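Local structure of regulating synaptic membrane exocytosis protein 2 (Rattus norvegicus, 2BWQ) at residues 91-96 / 105-110; 39-44 / 66-71; 16-21 / 78-83. The protein probably takes part in neurotransmitter release as a Rab3-interacting synaptic protein, the part described here being its C2A domain. All blocks are in the same frame, centred on the assembly; numbering follows the deposited sequence.

Contact 1. Residues 91-96 / 105-110; sequences ITLWDQ and EFLGEI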
loop_
_atom_site.group_PDB
_atom_site.type_symbol
_atom_site.label_atom_id
_atom_site.label_comp_id
_atom_site.label_asym_id
_atom_site.label_seq_id
_atom_site.Cartn_x
_atom_site.Cartn_y
_atom_site.Cartn_z
ATOM N N ILE A 91 -0.519 4.885 -1.544
ATOM C CA ILE A 91 -0.725 3.863 -0.502
ATOM C C ILE A 91 -0.777 4.549 0.838
ATOM O O ILE A 91 0.162 5.223 1.213
ATOM C CB ILE A 91 0.428 2.834 -0.566
ATOM C CG1 ILE A 91 0.438 2.214 -1.971
ATOM C CG2 ILE A 91 0.255 1.780 0.555
ATOM C CD1 ILE A 91 1.830 1.479 -2.281
ATOM N N THR A 92 -1.904 4.442 1.524
ATOM C CA THR A 92 -2.091 5.126 2.813
ATOM C C THR A 92 -2.499 4.145 3.858
ATOM O O THR A 92 -3.256 3.200 3.598
ATOM C CB THR A 92 -3.103 6.302 2.702
ATOM O OG1 THR A 92 -4.351 5.833 2.170
ATOM C CG2 THR A 92 -2.525 7.384 1.799
ATOM N N LEU A 93 -2.010 4.383 5.096
ATOM C CA LEU A 93 -2.311 3.520 6.237
ATOM C C LEU A 93 -3.169 4.344 7.207
ATOM O O LEU A 93 -2.904 5.520 7.431
ATOM C CB LEU A 93 -0.985 3.135 6.897
ATOM C CG LEU A 93 -1.176 2.208 8.116
ATOM C CD1 LEU A 93 -1.637 0.810 7.720
ATOM C CD2 LEU A 93 0.103 2.179 8.919
ATOM N N TRP A 94 -4.159 3.668 7.815
ATOM C CA TRP A 94 -5.196 4.298 8.634
ATOM C C TRP A 94 -5.447 3.474 9.877
ATOM O O TRP A 94 -5.373 2.255 9.835
ATOM C CB TRP A 94 -6.524 4.404 7.861
ATOM C CG TRP A 94 -6.356 5.194 6.633
ATOM C CD1 TRP A 94 -6.015 4.695 5.391
ATOM C CD2 TRP A 94 -6.449 6.641 6.482
ATOM N NE1 TRP A 94 -5.881 5.733 4.509
ATOM C CE2 TRP A 94 -6.149 6.929 5.118
ATOM C CE3 TRP A 94 -6.746 7.731 7.344
ATOM C CZ2 TRP A 94 -6.125 8.237 4.588
ATOM C CZ3 TRP A 94 -6.745 9.052 6.767
ATOM C CH2 TRP A 94 -6.422 9.278 5.435
ATOM N N ASP A 95 -5.773 4.173 10.977
ATOM C CA ASP A 95 -6.255 3.567 12.238
ATOM C C ASP A 95 -7.759 3.745 12.278
ATOM O O ASP A 95 -8.219 4.919 12.351
ATOM C CB ASP A 95 -5.589 4.326 13.370
ATOM C CG ASP A 95 -5.877 3.750 14.737
ATOM O OD1 ASP A 95 -6.433 2.648 14.872
ATOM O OD2 ASP A 95 -5.615 4.453 15.748
ATOM N N GLN A 96 -8.505 2.651 12.065
ATOM C CA GLN A 96 -9.981 2.680 11.974
ATOM C C GLN A 96 -10.643 2.711 13.365
ATOM O O GLN A 96 -10.434 1.834 14.197
ATOM C CB GLN A 96 -10.466 1.469 11.134
ATOM C CG GLN A 96 -11.972 1.464 10.790
ATOM C CD GLN A 96 -12.332 0.498 9.638
ATOM O OE1 GLN A 96 -12.863 0.933 8.589
ATOM N NE2 GLN A 96 -12.140 -0.781 9.851
ATOM N N GLU A 105 -7.548 7.824 12.069
ATOM C CA GLU A 105 -6.325 8.574 12.083
ATOM C C GLU A 105 -5.430 8.149 10.929
ATOM O O GLU A 105 -5.195 6.970 10.721
ATOM C CB GLU A 105 -5.577 8.434 13.424
ATOM C CG GLU A 105 -4.350 9.338 13.456
ATOM C CD GLU A 105 -3.592 9.355 14.788
ATOM O OE1 GLU A 105 -3.971 8.606 15.707
ATOM O OE2 GLU A 105 -2.623 10.141 14.910
ATOM N N PHE A 106 -4.878 9.126 10.253
ATOM C CA PHE A 106 -3.935 8.917 9.172
ATOM C C PHE A 106 -2.618 8.492 9.785
ATOM O O PHE A 106 -2.095 9.159 10.702
ATOM C CB PHE A 106 -3.746 10.259 8.471
ATOM C CG PHE A 106 -2.702 10.233 7.400
ATOM C CD1 PHE A 106 -2.808 9.429 6.258
ATOM C CD2 PHE A 106 -1.589 11.053 7.499
ATOM C CE1 PHE A 106 -1.859 9.491 5.248
ATOM C CE2 PHE A 106 -0.615 11.078 6.485
ATOM C CZ PHE A 106 -0.782 10.288 5.337
ATOM N N LEU A 107 -2.067 7.375 9.274
ATOM C CA LEU A 107 -0.787 6.864 9.814
ATOM C C LEU A 107 0.346 6.927 8.790
ATOM O O LEU A 107 1.411 6.373 9.002
ATOM C CB LEU A 107 -0.912 5.428 10.309
ATOM C CG LEU A 107 -1.863 5.206 11.503
ATOM C CD1 LEU A 107 -1.974 3.691 11.847
ATOM C CD2 LEU A 107 -1.407 6.028 12.692
ATOM N N GLY A 108 0.103 7.508 7.614
ATOM C CA GLY A 108 1.208 7.725 6.698
ATOM C C GLY A 108 0.928 7.272 5.288
ATOM O O GLY A 108 -0.054 6.589 5.029
ATOM N N GLU A 109 1.783 7.744 4.387
ATOM C CA GLU A 109 1.583 7.547 2.960
ATOM C C GLU A 109 2.876 7.078 2.338
ATOM O O GLU A 109 3.969 7.541 2.722
ATOM C CB GLU A 109 1.155 8.913 2.303
ATOM C CG GLU A 109 1.016 8.823 0.763
ATOM C CD GLU A 109 0.398 10.015 0.164
ATOM O OE1 GLU A 109 -0.316 10.694 0.866
ATOM O OE2 GLU A 109 0.653 10.211 -1.014
ATOM N N ILE A 110 2.758 6.175 1.386
ATOM C CA ILE A 110 3.854 5.816 0.491
ATOM C C ILE A 110 3.333 6.066 -0.929
ATOM O O ILE A 110 2.260 5.605 -1.299
ATOM C CB ILE A 110 4.163 4.310 0.685
ATOM C CG1 ILE A 110 4.704 4.073 2.101
ATOM C CG2 ILE A 110 5.115 3.763 -0.406
ATOM C CD1 ILE A 110 4.372 2.676 2.579
#

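Contact 2. Residues 39-44 / 66-71; sequences RNPYVK and LEPKWN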
loop_
_atom_site.group_PDB
_atom_site.type_symbol
_atom_site.label_atom_id
_atom_site.label_comp_id
_atom_site.label_asym_id
_atom_site.label_seq_id
_atom_site.Cartn_x
_atom_site.Cartn_y
_atom_site.Cartn_z
ATOM N N ARG A 39 -3.353 -0.122 17.424
ATOM C CA ARG A 39 -4.115 0.399 16.303
ATOM C C ARG A 39 -5.104 -0.657 15.771
ATOM O O ARG A 39 -4.959 -1.835 16.044
ATOM C CB ARG A 39 -3.077 0.723 15.195
ATOM C CG ARG A 39 -2.030 1.801 15.569
ATOM C CD ARG A 39 -2.688 3.115 15.864
ATOM N NE ARG A 39 -1.705 4.139 16.237
ATOM C CZ ARG A 39 -1.944 5.451 16.262
ATOM N NH1 ARG A 39 -3.164 5.937 15.987
ATOM N NH2 ARG A 39 -0.941 6.252 16.609
ATOM N N ASN A 40 -6.022 -0.207 14.930
ATOM C CA ASN A 40 -6.847 -1.061 14.085
ATOM C C ASN A 40 -6.540 -0.701 12.657
ATOM O O ASN A 40 -7.247 0.110 12.044
ATOM C CB ASN A 40 -8.350 -0.845 14.320
ATOM C CG ASN A 40 -8.750 -1.079 15.757
ATOM O OD1 ASN A 40 -8.332 -2.067 16.424
ATOM N ND2 ASN A 40 -9.595 -0.165 16.264
ATOM N N PRO A 41 -5.422 -1.208 12.146
ATOM C CA PRO A 41 -4.919 -0.662 10.862
ATOM C C PRO A 41 -5.512 -1.277 9.585
ATOM O O PRO A 41 -5.788 -2.496 9.526
ATOM C CB PRO A 41 -3.397 -0.876 10.969
ATOM C CG PRO A 41 -3.278 -2.120 11.841
ATOM C CD PRO A 41 -4.474 -2.150 12.758
ATOM N N TYR A 42 -5.644 -0.415 8.566
ATOM C CA TYR A 42 -5.932 -0.869 7.194
ATOM C C TYR A 42 -5.145 -0.019 6.247
ATOM O O TYR A 42 -4.760 1.081 6.561
ATOM C CB TYR A 42 -7.429 -0.895 6.862
ATOM C CG TYR A 42 -8.054 0.486 6.787
ATOM C CD1 TYR A 42 -8.119 1.176 5.540
ATOM C CD2 TYR A 42 -8.694 1.039 7.912
ATOM C CE1 TYR A 42 -8.742 2.417 5.444
ATOM C CE2 TYR A 42 -9.289 2.314 7.816
ATOM C CZ TYR A 42 -9.330 2.943 6.559
ATOM O OH TYR A 42 -9.985 4.168 6.454
ATOM N N VAL A 43 -4.977 -0.572 5.044
ATOM C CA VAL A 43 -4.316 0.128 3.948
ATOM C C VAL A 43 -5.289 0.389 2.826
ATOM O O VAL A 43 -6.091 -0.459 2.507
ATOM C CB VAL A 43 -3.152 -0.719 3.404
ATOM C CG1 VAL A 43 -2.497 -0.042 2.205
ATOM C CG2 VAL A 43 -2.052 -0.843 4.461
ATOM N N LYS A 44 -5.247 1.600 2.284
ATOM C CA LYS A 44 -5.996 2.009 1.080
ATOM C C LYS A 44 -5.009 2.281 -0.030
ATOM O O LYS A 44 -3.929 2.855 0.212
ATOM C CB LYS A 44 -6.780 3.288 1.389
ATOM C CG LYS A 44 -7.645 3.737 0.251
ATOM C CD LYS A 44 -8.692 4.776 0.747
ATOM C CE LYS A 44 -8.020 6.062 1.227
ATOM N NZ LYS A 44 -9.021 7.074 1.705
ATOM N N LEU A 66 0.092 -3.588 16.374
ATOM C CA LEU A 66 1.132 -2.708 15.808
ATOM C C LEU A 66 1.942 -3.388 14.710
ATOM O O LEU A 66 2.852 -2.781 14.136
ATOM C CB LEU A 66 2.111 -2.283 16.911
ATOM C CG LEU A 66 1.414 -1.640 18.095
ATOM C CD1 LEU A 66 2.489 -1.319 19.142
ATOM C CD2 LEU A 66 0.621 -0.389 17.740
ATOM N N GLU A 67 1.589 -4.627 14.416
ATOM C CA GLU A 67 2.295 -5.423 13.420
ATOM C C GLU A 67 1.275 -6.219 12.571
ATOM O O GLU A 67 1.309 -7.447 12.559
ATOM C CB GLU A 67 3.265 -6.385 14.140
ATOM C CG GLU A 67 4.294 -7.018 13.241
ATOM C CD GLU A 67 5.538 -7.373 14.016
ATOM O OE1 GLU A 67 5.382 -7.657 15.238
ATOM O OE2 GLU A 67 6.649 -7.359 13.421
ATOM N N PRO A 68 0.392 -5.524 11.863
ATOM C CA PRO A 68 -0.695 -6.191 11.112
ATOM C C PRO A 68 -0.150 -7.006 9.963
ATOM O O PRO A 68 0.829 -6.606 9.318
ATOM C CB PRO A 68 -1.498 -5.008 10.559
ATOM C CG PRO A 68 -0.460 -3.899 10.443
ATOM C CD PRO A 68 0.327 -4.045 11.720
ATOM N N LYS A 69 -0.825 -8.086 9.656
ATOM C CA LYS A 69 -0.481 -8.954 8.516
ATOM C C LYS A 69 -1.762 -9.105 7.738
ATOM O O LYS A 69 -2.729 -9.719 8.182
ATOM C CB LYS A 69 0.030 -10.315 8.980
ATOM C CG LYS A 69 1.292 -10.100 9.755
ATOM C CD LYS A 69 1.724 -11.303 10.524
ATOM C CE LYS A 69 3.094 -11.006 11.175
ATOM N NZ LYS A 69 3.003 -9.963 12.271
ATOM N N TRP A 70 -1.799 -8.524 6.572
ATOM C CA TRP A 70 -2.965 -8.652 5.715
ATOM C C TRP A 70 -2.809 -9.706 4.643
ATOM O O TRP A 70 -3.762 -10.417 4.350
ATOM C CB TRP A 70 -3.261 -7.302 5.015
ATOM C CG TRP A 70 -3.546 -6.139 5.948
ATOM C CD1 TRP A 70 -4.753 -5.839 6.580
ATOM C CD2 TRP A 70 -2.629 -5.130 6.321
ATOM N NE1 TRP A 70 -4.572 -4.702 7.348
ATOM C CE2 TRP A 70 -3.294 -4.213 7.172
ATOM C CE3 TRP A 70 -1.265 -4.897 6.019
ATOM C CZ2 TRP A 70 -2.643 -3.102 7.715
ATOM C CZ3 TRP A 70 -0.633 -3.764 6.527
ATOM C CH2 TRP A 70 -1.340 -2.862 7.361
ATOM N N ASN A 71 -1.641 -9.740 4.007
ATOM C CA ASN A 71 -1.382 -10.714 2.918
ATOM C C ASN A 71 -2.455 -10.719 1.842
ATOM O O ASN A 71 -2.960 -11.775 1.469
ATOM C CB ASN A 71 -1.157 -12.126 3.500
ATOM C CG ASN A 71 -0.056 -12.135 4.504
ATOM O OD1 ASN A 71 0.989 -11.590 4.217
ATOM N ND2 ASN A 71 -0.328 -12.655 5.709
#

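Contact 3. Residues 16-21 / 78-83; sequences VGHQLI and PVHRRE. With SO4 (sulfate ion), chain B; SO4 (sulfate ion), chain C.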
loop_
_atom_site.group_PDB
_atom_site.type_symbol
_atom_site.label_atom_id
_atom_site.label_comp_id
_atom_site.label_asym_id
_atom_site.label_seq_id
_atom_site.Cartn_x
_atom_site.Cartn_y
_atom_site.Cartn_z
ATOM N N VAL A 16 2.327 -9.100 -20.658
ATOM C CA VAL A 16 1.547 -9.760 -21.710
ATOM C C VAL A 16 0.059 -9.679 -21.355
ATOM O O VAL A 16 -0.766 -9.514 -22.250
ATOM C CB VAL A 16 1.953 -11.248 -21.829
ATOM C CG1 VAL A 16 1.236 -11.953 -22.980
ATOM C CG2 VAL A 16 3.491 -11.422 -22.029
ATOM N N GLY A 17 -0.265 -9.817 -20.067
ATOM C CA GLY A 17 -1.636 -9.847 -19.515
ATOM C C GLY A 17 -2.196 -8.448 -19.159
ATOM O O GLY A 17 -3.406 -8.291 -18.866
ATOM N N HIS A 18 -1.298 -7.487 -19.247
ATOM C CA HIS A 18 -1.624 -6.076 -18.986
ATOM C C HIS A 18 -2.270 -5.877 -17.620
ATOM O O HIS A 18 -3.351 -5.273 -17.519
ATOM C CB HIS A 18 -2.477 -5.558 -20.162
ATOM C CG HIS A 18 -1.728 -5.572 -21.457
ATOM N ND1 HIS A 18 -1.959 -6.526 -22.428
ATOM C CD2 HIS A 18 -0.711 -4.802 -21.926
ATOM C CE1 HIS A 18 -1.139 -6.316 -23.449
ATOM N NE2 HIS A 18 -0.373 -5.276 -23.167
ATOM N N GLN A 19 -1.618 -6.413 -16.578
ATOM C CA GLN A 19 -2.117 -6.276 -15.214
ATOM C C GLN A 19 -1.002 -5.937 -14.268
ATOM O O GLN A 19 0.124 -6.440 -14.427
ATOM C CB GLN A 19 -2.696 -7.612 -14.692
ATOM C CG GLN A 19 -3.763 -8.320 -15.495
ATOM C CD GLN A 19 -4.219 -9.639 -14.793
ATOM O OE1 GLN A 19 -5.402 -9.954 -14.856
ATOM N NE2 GLN A 19 -3.296 -10.364 -14.106
ATOM N N LEU A 20 -1.293 -5.060 -13.310
ATOM C CA LEU A 20 -0.330 -4.738 -12.251
ATOM C C LEU A 20 -0.788 -5.380 -10.940
ATOM O O LEU A 20 -1.908 -5.105 -10.468
ATOM C CB LEU A 20 -0.242 -3.215 -12.097
ATOM C CG LEU A 20 0.504 -2.739 -10.862
ATOM C CD1 LEU A 20 2.036 -2.962 -10.953
ATOM C CD2 LEU A 20 0.278 -1.304 -10.649
ATOM N N ILE A 21 0.087 -6.209 -10.357
ATOM C CA ILE A 21 -0.201 -6.989 -9.172
ATOM C C ILE A 21 0.451 -6.352 -7.976
ATOM O O ILE A 21 1.668 -6.082 -7.977
ATOM C CB ILE A 21 0.315 -8.447 -9.372
ATOM C CG1 ILE A 21 -0.096 -9.015 -10.745
ATOM C CG2 ILE A 21 -0.208 -9.349 -8.202
ATOM C CD1 ILE A 21 -1.503 -9.200 -10.977
ATOM N N PRO A 78 -7.144 -2.760 -16.964
ATOM C CA PRO A 78 -5.956 -2.973 -17.793
ATOM C C PRO A 78 -4.866 -2.002 -17.430
ATOM O O PRO A 78 -5.150 -0.846 -17.018
ATOM C CB PRO A 78 -6.445 -2.566 -19.188
ATOM C CG PRO A 78 -7.532 -1.535 -18.934
ATOM C CD PRO A 78 -8.218 -2.023 -17.685
ATOM N N VAL A 79 -3.620 -2.445 -17.514
ATOM C CA VAL A 79 -2.440 -1.578 -17.318
ATOM C C VAL A 79 -1.439 -1.802 -18.428
ATOM O O VAL A 79 -1.183 -2.959 -18.806
ATOM C CB VAL A 79 -1.732 -1.844 -15.935
ATOM C CG1 VAL A 79 -0.519 -0.896 -15.784
ATOM C CG2 VAL A 79 -2.753 -1.555 -14.846
ATOM N N HIS A 80 -0.873 -0.706 -18.927
ATOM C CA HIS A 80 -0.013 -0.707 -20.086
ATOM C C HIS A 80 1.350 -0.086 -19.753
ATOM O O HIS A 80 1.348 1.023 -19.202
ATOM C CB HIS A 80 -0.711 0.056 -21.227
ATOM C CG HIS A 80 -1.963 -0.615 -21.702
ATOM N ND1 HIS A 80 -1.963 -1.561 -22.691
ATOM C CD2 HIS A 80 -3.245 -0.498 -21.293
ATOM C CE1 HIS A 80 -3.189 -2.014 -22.870
ATOM N NE2 HIS A 80 -3.997 -1.371 -22.053
ATOM N N ARG A 81 2.445 -0.771 -20.121
ATOM C CA ARG A 81 3.812 -0.263 -19.854
ATOM C C ARG A 81 3.949 1.230 -20.303
ATOM O O ARG A 81 4.574 2.086 -19.621
ATOM C CB ARG A 81 4.816 -1.140 -20.619
ATOM C CG ARG A 81 6.264 -0.695 -20.536
ATOM C CD ARG A 81 6.776 -0.755 -19.146
ATOM N NE ARG A 81 8.084 -0.107 -18.970
ATOM C CZ ARG A 81 8.314 1.211 -19.046
ATOM N NH1 ARG A 81 7.340 2.077 -19.302
ATOM N NH2 ARG A 81 9.550 1.670 -18.862
ATOM N N ARG A 82 3.346 1.544 -21.440
ATOM C CA ARG A 82 3.515 2.905 -21.957
ATOM C C ARG A 82 2.945 3.995 -21.024
ATOM O O ARG A 82 3.178 5.197 -21.218
ATOM C CB ARG A 82 2.899 3.032 -23.345
ATOM C CG ARG A 82 1.414 2.968 -23.323
ATOM C CD ARG A 82 0.756 2.900 -24.690
ATOM N NE ARG A 82 1.086 1.636 -25.354
ATOM C CZ ARG A 82 1.373 1.541 -26.656
ATOM N NH1 ARG A 82 1.529 2.622 -27.362
ATOM N NH2 ARG A 82 1.615 0.363 -27.202
ATOM N N GLU A 83 2.116 3.572 -20.076
ATOM C CA GLU A 83 1.394 4.482 -19.200
ATOM C C GLU A 83 2.220 4.740 -17.934
ATOM O O GLU A 83 1.822 5.569 -17.125
ATOM C CB GLU A 83 0.077 3.813 -18.729
ATOM C CG GLU A 83 -0.976 3.653 -19.842
ATOM C CD GLU A 83 -2.153 2.736 -19.443
ATOM O OE1 GLU A 83 -2.092 1.926 -18.455
ATOM O OE2 GLU A 83 -3.205 2.856 -20.128
HETATM S S SO4 B . 2.041 -1.539 -23.736
HETATM O O1 SO4 B . 2.603 -0.206 -23.389
HETATM O O2 SO4 B . 3.025 -2.307 -24.464
HETATM O O3 SO4 B . 1.648 -2.304 -22.559
HETATM O O4 SO4 B . 0.869 -1.370 -24.613
HETATM S S SO4 C . 1.934 6.162 -27.634
HETATM O O1 SO4 C . 2.961 7.156 -27.196
HETATM O O2 SO4 C . 1.451 5.337 -26.554
HETATM O O3 SO4 C . 0.699 6.959 -27.847
HETATM O O4 SO4 C . 2.389 5.492 -28.823
#

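Contact 1. Residues 91-96 / 105-110
Ile-91 and Ile-110 exchange both of their backbone bonds, and the ladder they begin illustrates how two antiparallel strands pay for their buried polar groups. Ile-110 N gives to Ile-91 O at 2.8 Å, and Ile-91 N returns a bond to Ile-110 O. Farther along, Leu-93 N reaches Gly-108 O, whereas Leu-93 O is taken by Leu-107 N at 2.7 Å. Two residues thus face Leu-93, a beta bulge that turns Leu-107 toward the other strand and brings its CB within 3.7 Å of Leu-93 CD2. Reciprocal bonds between Asp-95 and Glu-105 close the run. Their carboxylates, with Asp-95 OD2 and Glu-105 OE1 4.5 Å apart, share Arg-39 NH1 as a salt-bridge partner, while Asp-95 OD1 accepts Asn-40 N and pairs with Arg-33.

On the other face Trp-94 carries the aromatic part. Its CG lies beside the backbone N (chi1 -59°), which swings the indole along its own strand so that NE1 donates to Thr-92 OG1 at 2.8 Å. The six-membered ring passes obliquely by Phe-106, whose CD1 lies over one indole face, planes at 58°, with CZ3 3.7 Å from Phe-106 CB; it is Tyr-42 that stacks on the indole. Paired strands of this kind form the beta hairpin of strands 88-95 and 105-113, the latter the outermost strand of one sheet in the C2 beta sandwich.

Contact 2. Residues 39-44 / 66-71
Trp-70 fills the space between the two sheets and meets Pro-41 and Val-43 with different parts of its indole, a worked example of one large side chain joining the layers of a sandwich. Val-43 CG2 lies over one face of the six-membered ring, 4.0 Å from its centroid and 24° off the normal, a CH-pi contact. Pro-68 CB of the same segment as the tryptophan covers the opposite face, 3.6 Å above the plane, so the indole is held flat between the two. At the ring edge, near its plane, NE1 points to Pro-41 O at 3.3 Å; this hydrogen bond is weak and bent (146°). The proline rings add a second tight point, Pro-41 CG meeting Pro-68 CG at 3.6 Å. Leu-93 of the adjacent strand touches both the valine and the indole, and Ile-91 also packs on the valine.

Packing is slacker toward the loops. Leu-66, partly exposed, sends CD2 no closer than 4.0 Å to Arg-39 N and 4.1 Å to Arg-39 CG. Of the arginine side chain, the aliphatic root meets the leucine, since the chain bends at chi2 (-61°) and takes the guanidinium elsewhere, where NE gives to Pro-31 O. On the solvent side Glu-67 and Lys-69 do not touch segment 39-44; Lys-69 NZ bonds Glu-67 O at 3.0 Å. With one weak polar bond against several close carbon contacts, the union of the sheets here rests on shape and hydrophobic burial, and the weak NE1 bond probably serves chiefly to give the buried indole N-H an acceptor.

Contact 3. Residues 16-21 / 78-83
His-18, left-handed in its backbone and forming with Gln-19 a G1 beta bulge opposite Asp-14, accepts Val-79 N on its carbonyl O at 2.8 Å, the donor standing 54° above the carbonyl plane. The side chain of His-18 stays close to this link, with CB 3.2 Å from Val-79 O. In the conformer of His-80 given, the two imidazoles cross obliquely, planes at 34°, and His-18 CD2 comes 3.6 Å from His-80 ND1. Deeper in, Leu-20 CB and Val-79 CG2 make a loose apolar contact.

A sulfate, probably from the crystallisation liquor, sits where the 3-10 segment 81-83 begins, and it shows how exposed backbone amides and a basic side chain together hold an anion. Arg-82 N donates to its O1 at 2.7 Å and Arg-81 N to its O3 at 3.0 Å. The arginine's CG lies between its backbone N and carbonyl carbon (chi1 70°), and a further bend at chi3 turns the edge of the guanidinium to the ion, NE reaching O4 at 3.1 Å. In the same conformer as before, His-80 ND1 makes a weak and doubtful bond to O4. A second sulfate is taken by Arg-82 NH1, 2.8 Å from its O2. Glu-83 OE1 accepts His-80 N at 2.9 Å, tying the turn together.

Residues 78-83 lie in the loop between strand 69-76 and strand 88-95. Val-79 packs on Phe-13 of strand 6-14 and Phe-47 of strand 41-48, while the backbone of Leu-20 bonds Tyr-76 within the sheet that holds strands 19-28 and 69-76.

Overall arrangement
Contacts 1 and 2 are neighbours, centres about 10 Å apart, and adjoin through strands 41-48 and 88-95 of one sheet: Arg-39 NH1 lies 2.8 Å from Glu-105 OE1 in a salt bridge. Contact 1 works within that sheet, contact 2 across to the other. Contact 3 lies on the opposite side of the chain's centre, its centre about 26 Å from that of contact 1 and 27 Å from that of contact 2, though strands 19-28 and 69-76 tie it to contact 2. The sulfates belong to this far end. In related C2 domains calcium ions bind at loops like those flanking contacts 1 and 2; no metal accompanies these contacts.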